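Local coordinates for hypothetical protein (Deinococcus radiodurans, PDB 1U5K) that is probably involved in DNA repair and in recombination by the RecF pathway, and carries a bound zinc ion, at residues 162-167 with 180-185; 168-173 with 219-224. One frame throughout, in Å; residues are numbered along the deposited sequence.

Interaction 1: residues 162-167 with 180-185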
ATOM      1  N   GLU A 162      -4.831  28.548  14.099  1.00 27.59           N
ATOM      2  CA  GLU A 162      -3.556  28.618  13.406  1.00 28.55           C
ATOM      3  C   GLU A 162      -2.672  27.399  13.629  1.00 27.96           C
ATOM      4  O   GLU A 162      -1.527  27.372  13.180  1.00 26.85           O
ATOM      5  CB  GLU A 162      -2.812  29.866  13.879  1.00 29.42           C
ATOM      6  CG  GLU A 162      -3.548  31.170  13.637  1.00 33.32           C
ATOM      7  CD  GLU A 162      -2.705  32.392  13.964  1.00 40.63           C
ATOM      8  OE1 GLU A 162      -1.819  32.303  14.840  1.00 44.35           O
ATOM      9  OE2 GLU A 162      -2.904  33.439  13.309  1.00 48.38           O
ATOM     10  N   HIS A 163      -3.177  26.404  14.352  1.00 27.29           N
ATOM     11  CA  HIS A 163      -2.305  25.310  14.763  1.00 27.74           C
ATOM     12  C   HIS A 163      -2.683  23.965  14.154  1.00 26.81           C
ATOM     13  O   HIS A 163      -3.856  23.731  13.832  1.00 25.52           O
ATOM     14  CB  HIS A 163      -2.283  25.156  16.284  1.00 27.51           C
ATOM     15  CG  HIS A 163      -1.803  26.374  17.015  1.00 28.12           C
ATOM     16  ND1 HIS A 163      -0.702  26.340  17.844  1.00 27.48           N
ATOM     17  CD2 HIS A 163      -2.301  27.632  17.100  1.00 28.97           C
ATOM     18  CE1 HIS A 163      -0.517  27.535  18.374  1.00 26.64           C
ATOM     19  NE2 HIS A 163      -1.472  28.339  17.941  1.00 28.91           N
ATOM     20  N   PRO A 164      -1.696  23.074  14.081  1.00 26.55           N
ATOM     21  CA  PRO A 164      -1.913  21.708  13.593  1.00 26.22           C
ATOM     22  C   PRO A 164      -2.909  20.950  14.461  1.00 25.99           C
ATOM     23  O   PRO A 164      -2.971  21.204  15.663  1.00 26.13           O
ATOM     24  CB  PRO A 164      -0.533  21.052  13.709  1.00 26.71           C
ATOM     25  CG  PRO A 164       0.433  22.161  13.815  1.00 27.11           C
ATOM     26  CD  PRO A 164      -0.294  23.279  14.484  1.00 27.35           C
ATOM     27  N   ASP A 165      -3.661  20.050  13.835  1.00 25.79           N
ATOM     28  CA  ASP A 165      -4.645  19.170  14.450  1.00 26.99           C
ATOM     29  C   ASP A 165      -4.161  17.738  14.194  1.00 28.32           C
ATOM     30  O   ASP A 165      -4.484  17.172  13.155  1.00 29.12           O
ATOM     31  CB  ASP A 165      -5.996  19.405  13.758  1.00 25.76           C
ATOM     32  CG  ASP A 165      -7.039  18.426  14.178  1.00 26.22           C
ATOM     33  OD1 ASP A 165      -6.797  17.772  15.219  1.00 24.32           O
ATOM     34  OD2 ASP A 165      -8.106  18.252  13.534  1.00 24.06           O
ATOM     35  N   PRO A 166      -3.368  17.153  15.084  1.00 29.68           N
ATOM     36  CA  PRO A 166      -2.868  15.787  14.870  1.00 30.51           C
ATOM     37  C   PRO A 166      -3.939  14.703  14.910  1.00 31.65           C
ATOM     38  O   PRO A 166      -3.724  13.648  14.304  1.00 33.35           O
ATOM     39  CB  PRO A 166      -1.785  15.603  15.948  1.00 30.73           C
ATOM     40  CG  PRO A 166      -1.866  16.761  16.866  1.00 31.53           C
ATOM     41  CD  PRO A 166      -2.794  17.801  16.277  1.00 30.56           C
ATOM     42  N   LEU A 167      -5.085  14.939  15.542  1.00 30.67           N
ATOM     43  CA  LEU A 167      -6.144  13.931  15.587  1.00 30.55           C
ATOM     44  C   LEU A 167      -7.071  13.889  14.377  1.00 29.75           C
ATOM     45  O   LEU A 167      -7.404  12.825  13.862  1.00 29.13           O
ATOM     46  CB  LEU A 167      -6.910  14.064  16.906  1.00 31.23           C
ATOM     47  CG  LEU A 167      -5.932  13.947  18.086  1.00 33.23           C
ATOM     48  CD1 LEU A 167      -6.605  14.077  19.454  1.00 37.55           C
ATOM     49  CD2 LEU A 167      -5.121  12.647  18.068  1.00 36.22           C
ATOM     50  N   PRO A 180       3.260  24.192  18.113  1.00 35.23           N
ATOM     51  CA  PRO A 180       3.374  25.584  17.658  1.00 34.64           C
ATOM     52  C   PRO A 180       2.565  25.875  16.398  1.00 33.25           C
ATOM     53  O   PRO A 180       2.259  24.960  15.651  1.00 33.30           O
ATOM     54  CB  PRO A 180       4.870  25.778  17.368  1.00 35.68           C
ATOM     55  CG  PRO A 180       5.543  24.473  17.604  1.00 35.97           C
ATOM     56  CD  PRO A 180       4.547  23.474  18.108  1.00 35.35           C
ATOM     57  N   PRO A 181       2.269  27.137  16.125  1.00 32.39           N
ATOM     58  CA  PRO A 181       1.419  27.479  14.987  1.00 32.56           C
ATOM     59  C   PRO A 181       2.089  27.139  13.655  1.00 32.43           C
ATOM     60  O   PRO A 181       3.314  27.062  13.606  1.00 30.80           O
ATOM     61  CB  PRO A 181       1.205  28.983  15.137  1.00 32.76           C
ATOM     62  CG  PRO A 181       2.262  29.483  16.054  1.00 33.43           C
ATOM     63  CD  PRO A 181       2.754  28.326  16.841  1.00 32.88           C
ATOM     64  N   TYR A 182       1.288  26.843  12.635  1.00 31.24           N
ATOM     65  CA  TYR A 182       1.822  26.762  11.292  1.00 31.85           C
ATOM     66  C   TYR A 182       2.398  28.126  10.924  1.00 32.75           C
ATOM     67  O   TYR A 182       1.828  29.155  11.290  1.00 33.27           O
ATOM     68  CB  TYR A 182       0.713  26.431  10.306  1.00 32.22           C
ATOM     69  CG  TYR A 182       0.257  24.995  10.293  1.00 29.62           C
ATOM     70  CD1 TYR A 182      -1.078  24.680  10.475  1.00 28.97           C
ATOM     71  CD2 TYR A 182       1.147  23.956  10.066  1.00 30.50           C
ATOM     72  CE1 TYR A 182      -1.498  23.362  10.450  1.00 27.49           C
ATOM     73  CE2 TYR A 182       0.723  22.643   9.977  1.00 28.98           C
ATOM     74  CZ  TYR A 182      -0.611  22.343  10.166  1.00 28.34           C
ATOM     75  OH  TYR A 182      -1.064  21.036  10.130  1.00 24.62           O
ATOM     76  N   PRO A 183       3.497  28.147  10.178  1.00 32.56           N
ATOM     77  CA  PRO A 183       4.019  29.418   9.673  1.00 33.36           C
ATOM     78  C   PRO A 183       3.062  30.033   8.671  1.00 33.32           C
ATOM     79  O   PRO A 183       2.168  29.360   8.135  1.00 33.50           O
ATOM     80  CB  PRO A 183       5.365  29.048   9.040  1.00 34.36           C
ATOM     81  CG  PRO A 183       5.329  27.601   8.809  1.00 33.41           C
ATOM     82  CD  PRO A 183       4.314  27.001   9.751  1.00 32.36           C
ATOM     83  N   PRO A 184       3.206  31.338   8.476  1.00 33.75           N
ATOM     84  CA  PRO A 184       2.226  32.109   7.704  1.00 33.69           C
ATOM     85  C   PRO A 184       1.925  31.606   6.287  1.00 33.09           C
ATOM     86  O   PRO A 184       0.778  31.688   5.852  1.00 33.82           O
ATOM     87  CB  PRO A 184       2.821  33.524   7.659  1.00 34.31           C
ATOM     88  CG  PRO A 184       3.913  33.566   8.665  1.00 35.03           C
ATOM     89  CD  PRO A 184       4.281  32.168   9.048  1.00 34.55           C
ATOM     90  N   ALA A 185       2.918  31.163   5.524  1.00 32.82           N
ATOM     91  CA  ALA A 185       2.650  30.735   4.151  1.00 31.81           C
ATOM     92  C   ALA A 185       1.905  29.394   4.174  1.00 30.66           C
ATOM     93  O   ALA A 185       1.063  29.130   3.316  1.00 31.26           O
ATOM     94  CB  ALA A 185       3.952  30.611   3.361  1.00 31.97           C
TER
HETATM   95  O   HOH W   1      -3.472  19.931  10.832  1.00 25.21           O
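Tyr182 and Pro164 meet where the proline-rich chain leading into helix 184-192 runs beside the first strand of the short beta hairpin in RecO's four-cysteine zinc module. Pro164 CG sits over one face of the Tyr182 ring in a CH-pi contact, 3.9 Å from the ring centroid and offset toward the rim. The two side chains run past each other in opposite directions, which carries the phenol along Pro164 until Tyr182 OH lies 3.6 Å from Pro164 CB. A second CH-pi pair has Pro181 CB over the His163 ring, 4.0 Å from its centroid; here the side chains point the same way. Prolines suit both places, since their rigid rings offer polarised C-H groups to aromatic faces. Tyr182 N donates to Glu162 O at 2.9 Å, nearly in line with the carbonyl. With chi1 at -76°, Tyr182 CG stands anti to its carbonyl carbon and the ring reaches back over the hairpin strand. Further out, His163 ND1 is hydrogen-bonded to Leu179 O, which holds the imidazole beside Pro181, while Leu187 and Leu190 pack on Tyr182. A water in the plane of the phenol ring links Tyr182 OH, at 2.7 Å, to Asp165 N.

Interaction 2: residues 168-173 with 219-224. With ZN (zinc ion), chain C.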
ATOM      1  N   GLY A 168      -7.464  15.049  13.863  1.00 28.70           N
ATOM      2  CA  GLY A 168      -8.472  15.107  12.822  1.00 27.93           C
ATOM      3  C   GLY A 168      -7.968  15.680  11.517  1.00 27.19           C
ATOM      4  O   GLY A 168      -8.689  15.651  10.524  1.00 28.48           O
ATOM      5  N   GLY A 169      -6.762  16.233  11.514  1.00 26.51           N
ATOM      6  CA  GLY A 169      -6.203  16.870  10.336  1.00 26.99           C
ATOM      7  C   GLY A 169      -6.831  18.168   9.854  1.00 27.24           C
ATOM      8  O   GLY A 169      -6.666  18.572   8.698  1.00 28.62           O
ATOM      9  N   GLN A 170      -7.539  18.849  10.752  1.00 26.17           N
ATOM     10  CA  GLN A 170      -8.089  20.170  10.485  1.00 25.36           C
ATOM     11  C   GLN A 170      -7.130  21.192  11.097  1.00 25.85           C
ATOM     12  O   GLN A 170      -5.923  21.011  10.976  1.00 24.78           O
ATOM     13  CB  GLN A 170      -9.510  20.208  11.054  1.00 24.99           C
ATOM     14  CG  GLN A 170     -10.426  19.265  10.327  1.00 27.35           C
ATOM     15  CD  GLN A 170     -11.889  19.242  10.722  1.00 30.16           C
ATOM     16  OE1 GLN A 170     -12.633  18.488  10.125  1.00 39.72           O
ATOM     17  NE2 GLN A 170     -12.328  20.077  11.650  1.00 43.69           N
ATOM     18  N   LEU A 171      -7.632  22.177  11.847  1.00 25.19           N
ATOM     19  CA  LEU A 171      -6.815  23.136  12.583  1.00 24.96           C
ATOM     20  C   LEU A 171      -7.355  23.391  13.998  1.00 24.03           C
ATOM     21  O   LEU A 171      -8.556  23.312  14.223  1.00 23.57           O
ATOM     22  CB  LEU A 171      -6.794  24.458  11.834  1.00 25.48           C
ATOM     23  CG  LEU A 171      -6.254  24.451  10.393  1.00 28.21           C
ATOM     24  CD1 LEU A 171      -6.622  25.777   9.780  1.00 27.76           C
ATOM     25  CD2 LEU A 171      -4.763  24.228  10.357  1.00 27.57           C
ATOM     26  N   LEU A 172      -6.469  23.684  14.940  1.00 24.31           N
ATOM     27  CA  LEU A 172      -6.792  23.947  16.341  1.00 23.76           C
ATOM     28  C   LEU A 172      -6.381  25.361  16.716  1.00 23.95           C
ATOM     29  O   LEU A 172      -5.408  25.888  16.167  1.00 23.92           O
ATOM     30  CB  LEU A 172      -6.071  22.971  17.269  1.00 23.15           C
ATOM     31  CG  LEU A 172      -6.504  21.520  17.120  1.00 21.94           C
ATOM     32  CD1 LEU A 172      -5.587  20.618  17.930  1.00 27.28           C
ATOM     33  CD2 LEU A 172      -7.978  21.358  17.437  1.00 24.38           C
ATOM     34  N   CYS A 173      -7.084  25.961  17.679  1.00 24.44           N
ATOM     35  CA  CYS A 173      -6.673  27.254  18.228  1.00 24.46           C
ATOM     36  C   CYS A 173      -5.514  27.082  19.199  1.00 24.87           C
ATOM     37  O   CYS A 173      -5.179  25.973  19.631  1.00 24.15           O
ATOM     38  CB  CYS A 173      -7.839  27.979  18.920  1.00 25.16           C
ATOM     39  SG  CYS A 173      -8.334  27.248  20.496  1.00 25.71           S
ATOM     40  N   GLU A 219      -2.716  13.997   4.542  1.00 22.70           N
ATOM     41  CA  GLU A 219      -2.788  12.578   4.862  1.00 24.11           C
ATOM     42  C   GLU A 219      -3.714  12.303   6.046  1.00 24.09           C
ATOM     43  O   GLU A 219      -4.541  11.402   5.972  1.00 23.95           O
ATOM     44  CB  GLU A 219      -1.400  12.022   5.186  1.00 25.47           C
ATOM     45  CG  GLU A 219      -0.489  11.869   3.984  1.00 28.97           C
ATOM     46  CD  GLU A 219       0.867  11.279   4.347  1.00 34.50           C
ATOM     47  OE1 GLU A 219       1.035  10.060   4.200  1.00 39.73           O
ATOM     48  OE2 GLU A 219       1.765  11.999   4.817  1.00 39.57           O
ATOM     49  N   LYS A 220      -3.574  13.081   7.115  1.00 22.88           N
ATOM     50  CA  LYS A 220      -4.393  12.936   8.304  1.00 23.88           C
ATOM     51  C   LYS A 220      -5.859  13.229   7.986  1.00 22.66           C
ATOM     52  O   LYS A 220      -6.755  12.449   8.315  1.00 22.03           O
ATOM     53  CB  LYS A 220      -3.907  13.896   9.401  1.00 24.31           C
ATOM     54  CG  LYS A 220      -4.594  13.755  10.753  1.00 29.13           C
ATOM     55  CD  LYS A 220      -4.699  12.331  11.265  1.00 37.34           C
ATOM     56  CE  LYS A 220      -3.420  11.682  11.748  1.00 40.75           C
ATOM     57  NZ  LYS A 220      -3.806  10.428  12.477  1.00 41.12           N
ATOM     58  N   PHE A 221      -6.099  14.370   7.354  1.00 21.41           N
ATOM     59  CA  PHE A 221      -7.448  14.767   6.990  1.00 20.74           C
ATOM     60  C   PHE A 221      -8.143  13.714   6.133  1.00 21.49           C
ATOM     61  O   PHE A 221      -9.264  13.324   6.457  1.00 21.46           O
ATOM     62  CB  PHE A 221      -7.423  16.120   6.271  1.00 21.77           C
ATOM     63  CG  PHE A 221      -8.775  16.628   5.870  1.00 21.06           C
ATOM     64  CD1 PHE A 221      -9.666  17.104   6.810  1.00 22.56           C
ATOM     65  CD2 PHE A 221      -9.177  16.597   4.557  1.00 24.60           C
ATOM     66  CE1 PHE A 221     -10.907  17.601   6.438  1.00 20.07           C
ATOM     67  CE2 PHE A 221     -10.427  17.070   4.182  1.00 24.39           C
ATOM     68  CZ  PHE A 221     -11.285  17.572   5.128  1.00 26.09           C
ATOM     69  N   VAL A 222      -7.502  13.266   5.054  1.00 21.22           N
ATOM     70  CA  VAL A 222      -8.133  12.337   4.123  1.00 22.69           C
ATOM     71  C   VAL A 222      -8.435  10.988   4.792  1.00 23.59           C
ATOM     72  O   VAL A 222      -9.506  10.419   4.614  1.00 24.80           O
ATOM     73  CB  VAL A 222      -7.353  12.198   2.797  1.00 22.90           C
ATOM     74  CG1 VAL A 222      -7.889  11.043   1.973  1.00 22.93           C
ATOM     75  CG2 VAL A 222      -7.407  13.484   1.982  1.00 24.35           C
ATOM     76  N   THR A 223      -7.482  10.479   5.556  1.00 23.87           N
ATOM     77  CA  THR A 223      -7.582   9.220   6.265  1.00 27.09           C
ATOM     78  C   THR A 223      -8.656   9.303   7.344  1.00 26.43           C
ATOM     79  O   THR A 223      -9.357   8.326   7.538  1.00 27.19           O
ATOM     80  CB  THR A 223      -6.216   8.851   6.878  1.00 28.13           C
ATOM     81  OG1 THR A 223      -5.302   8.503   5.822  1.00 32.31           O
ATOM     82  CG2 THR A 223      -6.323   7.520   7.617  1.00 34.33           C
ATOM     83  N   VAL A 224      -8.811  10.425   8.044  1.00 25.32           N
ATOM     84  CA  VAL A 224      -9.896  10.544   9.015  1.00 25.49           C
ATOM     85  C   VAL A 224     -11.250  10.677   8.320  1.00 25.03           C
ATOM     86  O   VAL A 224     -12.220  10.078   8.759  1.00 25.99           O
ATOM     87  CB  VAL A 224      -9.658  11.682  10.012  1.00 24.61           C
ATOM     88  CG1 VAL A 224     -10.905  11.966  10.863  1.00 28.03           C
ATOM     89  CG2 VAL A 224      -8.457  11.337  10.859  1.00 26.20           C
TER
HETATM   90 ZN    ZN C 300      -9.949  25.582  20.397  1.00 32.88          ZN
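The short beta hairpin of the four-cysteine zinc module abuts helix 211-225 through the turn before its second strand, where Gly168 and Gly169 supply most of the hairpin's side of the contact. Lys220 CG comes within 3.4 Å of Gly169 N, and Phe221 CB within 3.5 Å of Gly169 O. Gly169 suits its place on two counts: its phi is positive, and a side chain would run into the backbone of Lys220 and Phe221. The Phe221 ring extends alongside the turn because CG lies anti to the backbone N (chi1 -179°), which brings CD1 to 3.8 Å from Gly169 O. Gln170, extended beyond CG, reaches the rim of that ring, its OE1 near the ring plane and 4.2 Å from Phe221 CE1. Replacing Phe221 with an alanine would probably keep the CB contact with Gly169 O but open a gap where the ring lay beside the turn and the Gln170 side chain. Val224 CB approaches Gly168 O at 4.1 Å. Asp165 holds the turn in shape, its carboxylate accepting from Gly168 N and Gln170 N. Segment 168-173 spans from helix 211-225, at its glycine turn, to the metal site, where Cys173 SG binds zinc with Cys153, Cys156 and Cys176; between them, strand 171-172 pairs with strand 163-164.

Overall arrangement
Both contacts lie toward the surface and share one hairpin: interaction 1 uses its first strand, 163-164, and interaction 2 the turn leading into its second, 171-172. The strands are joined by His163 O with Leu172 N, probably a hydrogen bond at 2.8 Å, and Tyr182 CE1 packs on Leu171 CD2 at 3.4 Å. The segments of the two interactions alternate along the chain, with centres about 11 Å apart. The chemistry differs. Interaction 1 closes the loop that holds Cys173 and Cys176, combining proline-aromatic packing with a backbone hydrogen bond and a water bridge. Interaction 2 brings in helix 211-225, farther along the sequence, by van der Waals packing against two glycines and Gln170.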